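Local coordinates for protein beta-1,4-galactanase (Humicola insolens, PDB 1HJQ) that catalyses the hydrolysis of beta-1,4-D-galactosidic linkages in type I arabinogalactans, as a clan GH-A glycoside hydrolase of family 53, at residues 102-105 / 106-109; 149-152 / 153-157; 194-198 / 199-203. One frame throughout, in Å; residues are numbered along the deposited sequence.

Contact 1. Residues 102-105 / 106-109; sequences INNL and AWKL. With NAG (2-acetamido-2-deoxy-beta-D-glucopyranose), chain B.
N104 meets W107 at the rim of the indole: OD1 lies 3.6 Å from CE3, close to the ring plane, and the amide and ring planes are only 16° apart. N104 gets there with CG anti to its carbonyl carbon (chi1 -82°), while its ND2 is held on the other branch by a hydrogen bond to D101 OD1. The first two turns of helix 102-123 are closed by consecutive i to i+4 hydrogen bonds, from A106 N to I102 O (3.1 Å) through to L109 N to L105 O (2.8 Å). The tightly packed side is that of L105, A106 and L109, all three buried. The outer side is looser and carries sugar: an N-acetylglucosamine attached to the protein, consistent with N-glycosylation at N111, lies over one face of W107. Its N2 sits 3.5 Å from W107 CD2, offset toward the rim of the ring. Beside it runs the aliphatic part of K108, with CG 3.6 Å from the acetamido O7 of the sugar. With alanine in place of K108, CG and the rest of the chain would be gone, and the acetamido group would probably lose this flank and be freer to turn. Alongside, helix 102-123 packs against helix 150-165, with I102 on N152, A106 on S159 and L109 on A160, while L105 reaches L144 in a loop.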
loop_
_atom_site.group_PDB
_atom_site.type_symbol
_atom_site.label_atom_id
_atom_site.label_comp_id
_atom_site.label_asym_id
_atom_site.label_seq_id
_atom_site.Cartn_x
_atom_site.Cartn_y
_atom_site.Cartn_z
ATOM N N ILE A 102 -7.806 23.647 -10.791
ATOM C CA ILE A 102 -6.930 23.294 -9.689
ATOM C C ILE A 102 -7.361 23.742 -8.307
ATOM O O ILE A 102 -7.157 23.012 -7.334
ATOM C CB ILE A 102 -5.488 23.786 -9.941
ATOM C CG1 ILE A 102 -4.535 23.099 -8.962
ATOM C CG2 ILE A 102 -5.412 25.305 -9.795
ATOM C CD1 ILE A 102 -4.534 21.580 -9.060
ATOM N N ASN A 103 -7.958 24.924 -8.202
ATOM C CA ASN A 103 -8.375 25.404 -6.892
ATOM C C ASN A 103 -9.555 24.609 -6.351
ATOM O O ASN A 103 -9.579 24.241 -5.176
ATOM C CB ASN A 103 -8.741 26.883 -6.945
ATOM C CG ASN A 103 -9.188 27.405 -5.599
ATOM O OD1 ASN A 103 -8.411 27.424 -4.641
ATOM N ND2 ASN A 103 -10.454 27.816 -5.510
ATOM N N ASN A 104 -10.539 24.348 -7.204
ATOM C CA ASN A 104 -11.706 23.589 -6.782
ATOM C C ASN A 104 -11.398 22.112 -6.596
ATOM O O ASN A 104 -11.880 21.498 -5.650
ATOM C CB ASN A 104 -12.854 23.764 -7.778
ATOM C CG ASN A 104 -13.630 25.052 -7.551
ATOM O OD1 ASN A 104 -13.971 25.392 -6.410
ATOM N ND2 ASN A 104 -13.926 25.765 -8.632
ATOM N N LEU A 105 -10.596 21.539 -7.489
ATOM C CA LEU A 105 -10.236 20.129 -7.382
ATOM C C LEU A 105 -9.514 19.898 -6.061
ATOM O O LEU A 105 -9.819 18.956 -5.326
ATOM C CB LEU A 105 -9.331 19.712 -8.543
ATOM C CG LEU A 105 -8.831 18.267 -8.471
ATOM C CD1 LEU A 105 -10.016 17.313 -8.456
ATOM C CD2 LEU A 105 -7.934 17.972 -9.655
ATOM N N ALA A 106 -8.556 20.773 -5.769
ATOM C CA ALA A 106 -7.784 20.692 -4.540
ATOM C C ALA A 106 -8.715 20.819 -3.337
ATOM O O ALA A 106 -8.577 20.099 -2.348
ATOM C CB ALA A 106 -6.722 21.801 -4.512
ATOM N N TRP A 107 -9.662 21.744 -3.432
ATOM C CA TRP A 107 -10.627 21.976 -2.367
ATOM C C TRP A 107 -11.413 20.685 -2.143
ATOM O O TRP A 107 -11.610 20.241 -1.007
ATOM C CB TRP A 107 -11.568 23.098 -2.785
ATOM C CG TRP A 107 -12.272 23.760 -1.659
ATOM C CD1 TRP A 107 -12.051 23.575 -0.321
ATOM C CD2 TRP A 107 -13.285 24.765 -1.765
ATOM N NE1 TRP A 107 -12.864 24.407 0.412
ATOM C CE2 TRP A 107 -13.631 25.148 -0.449
ATOM C CE3 TRP A 107 -13.931 25.383 -2.844
ATOM C CZ2 TRP A 107 -14.599 26.127 -0.183
ATOM C CZ3 TRP A 107 -14.890 26.354 -2.581
ATOM C CH2 TRP A 107 -15.214 26.716 -1.259
ATOM N N LYS A 108 -11.846 20.087 -3.252
ATOM C CA LYS A 108 -12.602 18.843 -3.228
ATOM C C LYS A 108 -11.769 17.739 -2.585
ATOM O O LYS A 108 -12.244 17.023 -1.708
ATOM C CB LYS A 108 -12.988 18.428 -4.652
ATOM C CG LYS A 108 -14.465 18.111 -4.835
ATOM C CD LYS A 108 -14.940 17.033 -3.875
ATOM C CE LYS A 108 -16.439 16.838 -3.983
ATOM N NZ LYS A 108 -16.950 15.965 -2.898
ATOM N N LEU A 109 -10.529 17.598 -3.030
ATOM C CA LEU A 109 -9.653 16.578 -2.476
ATOM C C LEU A 109 -9.562 16.777 -0.968
ATOM O O LEU A 109 -9.496 15.808 -0.207
ATOM C CB LEU A 109 -8.263 16.664 -3.097
ATOM C CG LEU A 109 -7.325 15.549 -2.639
ATOM C CD1 LEU A 109 -7.849 14.210 -3.146
ATOM C CD2 LEU A 109 -5.913 15.810 -3.160
HETATM C C1 NAG B . -15.753 21.971 0.112
HETATM C C2 NAG B . -16.576 22.341 -1.133
HETATM C C3 NAG B . -17.159 23.758 -0.976
HETATM C C4 NAG B . -17.935 23.863 0.343
HETATM C C5 NAG B . -17.007 23.467 1.490
HETATM C C6 NAG B . -17.647 23.566 2.863
HETATM C C7 NAG B . -16.133 21.627 -3.393
HETATM C C8 NAG B . -15.880 22.293 -4.736
HETATM N N2 NAG B . -15.727 22.274 -2.307
HETATM O O3 NAG B . -18.017 24.056 -2.066
HETATM O O4 NAG B . -18.409 25.191 0.534
HETATM O O5 NAG B . -16.552 22.105 1.299
HETATM O O6 NAG B . -17.850 22.284 3.433
HETATM O O7 NAG B . -16.697 20.535 -3.348
#

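Contact 2. Residues 149-152 / 153-157; sequences NWYN and IARLL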
loop_
_atom_site.group_PDB
_atom_site.type_symbol
_atom_site.label_atom_id
_atom_site.label_comp_id
_atom_site.label_asym_id
_atom_site.label_seq_id
_atom_site.Cartn_x
_atom_site.Cartn_y
_atom_site.Cartn_z
ATOM N N ASN A 149 3.062 18.368 -14.227
ATOM C CA ASN A 149 2.148 19.409 -13.756
ATOM C C ASN A 149 2.525 19.508 -12.285
ATOM O O ASN A 149 1.673 19.581 -11.400
ATOM C CB ASN A 149 0.692 18.965 -13.875
ATOM C CG ASN A 149 0.142 19.142 -15.273
ATOM O OD1 ASN A 149 0.893 19.169 -16.249
ATOM N ND2 ASN A 149 -1.177 19.248 -15.381
ATOM N N TRP A 150 3.828 19.475 -12.046
ATOM C CA TRP A 150 4.387 19.529 -10.709
ATOM C C TRP A 150 3.696 20.517 -9.781
ATOM O O TRP A 150 3.466 20.212 -8.609
ATOM C CB TRP A 150 5.878 19.839 -10.809
ATOM C CG TRP A 150 6.617 18.813 -11.619
ATOM C CD1 TRP A 150 7.354 19.029 -12.755
ATOM C CD2 TRP A 150 6.706 17.409 -11.342
ATOM N NE1 TRP A 150 7.898 17.847 -13.197
ATOM C CE2 TRP A 150 7.517 16.835 -12.350
ATOM C CE3 TRP A 150 6.182 16.577 -10.336
ATOM C CZ2 TRP A 150 7.817 15.468 -12.382
ATOM C CZ3 TRP A 150 6.478 15.220 -10.366
ATOM C CH2 TRP A 150 7.291 14.677 -11.386
ATOM N N TYR A 151 3.361 21.700 -10.292
ATOM C CA TYR A 151 2.697 22.688 -9.457
ATOM C C TYR A 151 1.365 22.146 -8.968
ATOM O O TYR A 151 1.106 22.127 -7.771
ATOM C CB TYR A 151 2.454 23.996 -10.211
ATOM C CG TYR A 151 1.763 25.029 -9.347
ATOM C CD1 TYR A 151 2.448 25.665 -8.314
ATOM C CD2 TYR A 151 0.406 25.331 -9.521
ATOM C CE1 TYR A 151 1.808 26.575 -7.471
ATOM C CE2 TYR A 151 -0.243 26.245 -8.676
ATOM C CZ TYR A 151 0.469 26.861 -7.655
ATOM O OH TYR A 151 -0.143 27.770 -6.815
ATOM N N ASN A 152 0.520 21.707 -9.897
ATOM C CA ASN A 152 -0.785 21.176 -9.521
ATOM C C ASN A 152 -0.657 20.024 -8.534
ATOM O O ASN A 152 -1.442 19.924 -7.594
ATOM C CB ASN A 152 -1.571 20.707 -10.754
ATOM C CG ASN A 152 -2.099 21.867 -11.599
ATOM O OD1 ASN A 152 -2.166 23.014 -11.141
ATOM N ND2 ASN A 152 -2.493 21.565 -12.837
ATOM N N ILE A 153 0.333 19.161 -8.742
ATOM C CA ILE A 153 0.537 18.010 -7.861
ATOM C C ILE A 153 0.829 18.412 -6.414
ATOM O O ILE A 153 0.122 17.988 -5.488
ATOM C CB ILE A 153 1.685 17.105 -8.373
ATOM C CG1 ILE A 153 1.316 16.532 -9.744
ATOM C CG2 ILE A 153 1.935 15.975 -7.400
ATOM C CD1 ILE A 153 2.437 15.790 -10.430
ATOM N N ALA A 154 1.860 19.230 -6.219
ATOM C CA ALA A 154 2.224 19.657 -4.871
ATOM C C ALA A 154 1.025 20.357 -4.253
ATOM O O ALA A 154 0.778 20.286 -3.046
ATOM C CB ALA A 154 3.421 20.594 -4.918
ATOM N N ARG A 155 0.283 21.029 -5.120
ATOM C CA ARG A 155 -0.908 21.773 -4.753
ATOM C C ARG A 155 -1.958 20.773 -4.246
ATOM O O ARG A 155 -2.548 20.936 -3.177
ATOM C CB ARG A 155 -1.389 22.512 -6.003
ATOM C CG ARG A 155 -2.462 23.521 -5.799
ATOM C CD ARG A 155 -2.020 24.710 -4.970
ATOM N NE ARG A 155 -3.217 25.458 -4.627
ATOM C CZ ARG A 155 -3.844 26.280 -5.459
ATOM N NH1 ARG A 155 -3.370 26.487 -6.682
ATOM N NH2 ARG A 155 -4.987 26.840 -5.090
ATOM N N LEU A 156 -2.168 19.711 -5.009
ATOM C CA LEU A 156 -3.139 18.701 -4.623
ATOM C C LEU A 156 -2.757 17.968 -3.346
ATOM O O LEU A 156 -3.586 17.780 -2.459
ATOM C CB LEU A 156 -3.336 17.701 -5.765
ATOM C CG LEU A 156 -4.175 18.270 -6.906
ATOM C CD1 LEU A 156 -4.230 17.283 -8.052
ATOM C CD2 LEU A 156 -5.576 18.594 -6.394
ATOM N N LEU A 157 -1.503 17.555 -3.245
ATOM C CA LEU A 157 -1.068 16.821 -2.072
ATOM C C LEU A 157 -1.150 17.664 -0.808
ATOM O O LEU A 157 -1.566 17.176 0.241
ATOM C CB LEU A 157 0.347 16.288 -2.288
ATOM C CG LEU A 157 0.462 15.381 -3.524
ATOM C CD1 LEU A 157 1.909 14.936 -3.723
ATOM C CD2 LEU A 157 -0.467 14.188 -3.370
#
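W150 and I153 lie side by side and point the same way, with CE3 of the indole 3.8 Å from I153 CD1; the methyl approaches the ring obliquely. I153 extends its chain (chi2 172°), which brings CD1 to the CE3 end of the indole. Next, Y151 and R155, four apart, form a second side-by-side pair. Both side chains leave the backbone with CG anti to N, so that R155 NH1 comes 3.7 Å from Y151 CE2, although the ring and guanidinium planes are 61° apart. Behind these pairs stands the backbone: I153 N bonds N149 O at 3.0 Å, and A154 N bonds W150 O at 3.0 Å. The series continues to L156 N and N152 O at 2.7 Å. N149 occupies the N-cap position, but its side chain makes no capping bond; instead its ND2 and that of N152 both donate to L144 O, tying the helix start to the preceding loop. Farther out, W190 and W191 meet W150 edge-to-face, which probably limits how the indole can turn. The turn thus opens helix 150-165 between two neighbours: W150 reaches N194, V195 and Q198 of helix 185-198, while R155 leans on N103 and L156 on L105 of helix 102-123.

Contact 3. Residues 194-198 / 199-203; sequences NVLSQ and GPFEM
L196, with CG anti to its carbonyl carbon (chi1 -61°), and F201, with CG anti to its backbone N (chi1 -167°), bring their side chains together where an outer helix of the TIM barrel gives way to a loop. L196 CD2 and V195 CG1 both approach F201 CD2, at 3.7 and 3.8 Å, obliquely to the ring. The other leucine branch, CD1, reaches M203 SD, the two side chains crossing at about a right angle. F206 meets the ring of F201 from the loop beyond, and W237 of helix 223-237 touches both L196 and M203. The change of direction occurs at G199, the first residue to leave helical angles, with phi at 122°; a CB there would run into the carbonyl oxygen of Q198. V195 O and G199 N stand 4.4 Å apart, too far for the i to i+4 bond of a continuing helix, and a water fills in. It donates to V195 O and F201 O and accepts from G199 N at 2.9 Å, with a weak further bond from F201 N, so the outgoing loop is held to the last turn through solvent. N194 O is gripped from opposite faces of its carbonyl plane, by S197 OG at 3.2 Å and by Q198 NE2 at 2.9 Å, the latter with the oxygen close to the glutamine's amide plane.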
loop_
_atom_site.group_PDB
_atom_site.type_symbol
_atom_site.label_atom_id
_atom_site.label_comp_id
_atom_site.label_asym_id
_atom_site.label_seq_id
_atom_site.Cartn_x
_atom_site.Cartn_y
_atom_site.Cartn_z
ATOM N N ASN A 194 10.981 17.379 -8.028
ATOM C CA ASN A 194 10.048 18.231 -8.739
ATOM C C ASN A 194 8.839 18.649 -7.908
ATOM O O ASN A 194 8.423 19.803 -7.970
ATOM C CB ASN A 194 9.594 17.545 -10.020
ATOM C CG ASN A 194 10.647 17.591 -11.103
ATOM O OD1 ASN A 194 11.002 18.666 -11.589
ATOM N ND2 ASN A 194 11.157 16.429 -11.490
ATOM N N VAL A 195 8.280 17.728 -7.131
ATOM C CA VAL A 195 7.126 18.055 -6.310
ATOM C C VAL A 195 7.482 18.993 -5.151
ATOM O O VAL A 195 6.785 19.984 -4.898
ATOM C CB VAL A 195 6.471 16.777 -5.727
ATOM C CG1 VAL A 195 5.344 17.154 -4.791
ATOM C CG2 VAL A 195 5.943 15.905 -6.839
ATOM N N LEU A 196 8.566 18.687 -4.447
ATOM C CA LEU A 196 8.967 19.507 -3.312
ATOM C C LEU A 196 9.571 20.872 -3.659
ATOM O O LEU A 196 9.687 21.733 -2.784
ATOM C CB LEU A 196 9.936 18.727 -2.424
ATOM C CG LEU A 196 9.365 17.440 -1.821
ATOM C CD1 LEU A 196 10.433 16.781 -0.952
ATOM C CD2 LEU A 196 8.116 17.751 -0.997
ATOM N N SER A 197 9.952 21.078 -4.921
ATOM C CA SER A 197 10.531 22.359 -5.323
ATOM C C SER A 197 9.451 23.371 -5.694
ATOM O O SER A 197 9.717 24.565 -5.807
ATOM C CB SER A 197 11.486 22.179 -6.503
ATOM O OG SER A 197 10.784 21.890 -7.695
ATOM N N GLN A 198 8.226 22.895 -5.878
ATOM C CA GLN A 198 7.125 23.778 -6.234
ATOM C C GLN A 198 6.804 24.777 -5.127
ATOM O O GLN A 198 6.632 25.964 -5.385
ATOM C CB GLN A 198 5.883 22.953 -6.553
ATOM C CG GLN A 198 6.059 22.034 -7.723
ATOM C CD GLN A 198 6.675 22.745 -8.901
ATOM O OE1 GLN A 198 6.282 23.867 -9.238
ATOM N NE2 GLN A 198 7.650 22.099 -9.541
ATOM N N GLY A 199 6.707 24.291 -3.893
ATOM C CA GLY A 199 6.407 25.175 -2.781
ATOM C C GLY A 199 5.149 24.809 -2.004
ATOM O O GLY A 199 5.196 24.710 -0.778
ATOM N N PRO A 200 4.008 24.595 -2.681
ATOM C CA PRO A 200 2.759 24.244 -2.001
ATOM C C PRO A 200 2.852 23.014 -1.094
ATOM O O PRO A 200 2.336 23.027 0.027
ATOM C CB PRO A 200 1.794 24.047 -3.161
ATOM C CG PRO A 200 2.304 25.018 -4.179
ATOM C CD PRO A 200 3.780 24.748 -4.129
ATOM N N PHE A 201 3.497 21.950 -1.572
ATOM C CA PHE A 201 3.647 20.741 -0.761
ATOM C C PHE A 201 4.938 20.865 0.030
ATOM O O PHE A 201 6.028 20.738 -0.521
ATOM C CB PHE A 201 3.702 19.500 -1.648
ATOM C CG PHE A 201 3.555 18.211 -0.892
ATOM C CD1 PHE A 201 2.507 18.035 0.003
ATOM C CD2 PHE A 201 4.433 17.158 -1.109
ATOM C CE1 PHE A 201 2.332 16.833 0.665
ATOM C CE2 PHE A 201 4.267 15.942 -0.450
ATOM C CZ PHE A 201 3.213 15.779 0.438
ATOM N N GLU A 202 4.807 21.106 1.328
ATOM C CA GLU A 202 5.961 21.302 2.187
ATOM C C GLU A 202 6.496 20.056 2.859
ATOM O O GLU A 202 5.801 19.051 2.991
ATOM C CB GLU A 202 5.627 22.331 3.259
ATOM C CG GLU A 202 4.918 23.560 2.729
ATOM C CD GLU A 202 4.824 24.660 3.768
ATOM O OE1 GLU A 202 5.890 25.181 4.172
ATOM O OE2 GLU A 202 3.693 24.998 4.180
ATOM N N MET A 203 7.743 20.143 3.304
ATOM C CA MET A 203 8.390 19.037 3.979
ATOM C C MET A 203 7.627 18.615 5.227
ATOM O O MET A 203 7.625 17.440 5.587
ATOM C CB MET A 203 9.820 19.416 4.354
ATOM C CG MET A 203 10.732 19.589 3.163
ATOM S SD MET A 203 10.749 18.116 2.132
ATOM C CE MET A 203 11.608 16.986 3.235
HETATM O O HOH W 1 5.962 21.598 -2.987
#

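In the fold
The three contacts come in order along the chain and lie on three successive outer helices of the eight-stranded parallel barrel, 102-123, 150-165 and 185-198, separated in sequence by strands 129-132 and 174-179. Contact 2 is the middle layer: its centre is 11 Å from contact 1 and 8 Å from contact 3, and it touches both. Contacts 1 and 3 are 17 Å apart between centres, with nearest atoms about 9 Å apart. On one side L156 packs on A106 and L109; on the other A154 meets V195 and F201. Together they form a continuous patch of the helical shell, away from the catalytic glutamates E135 and E245.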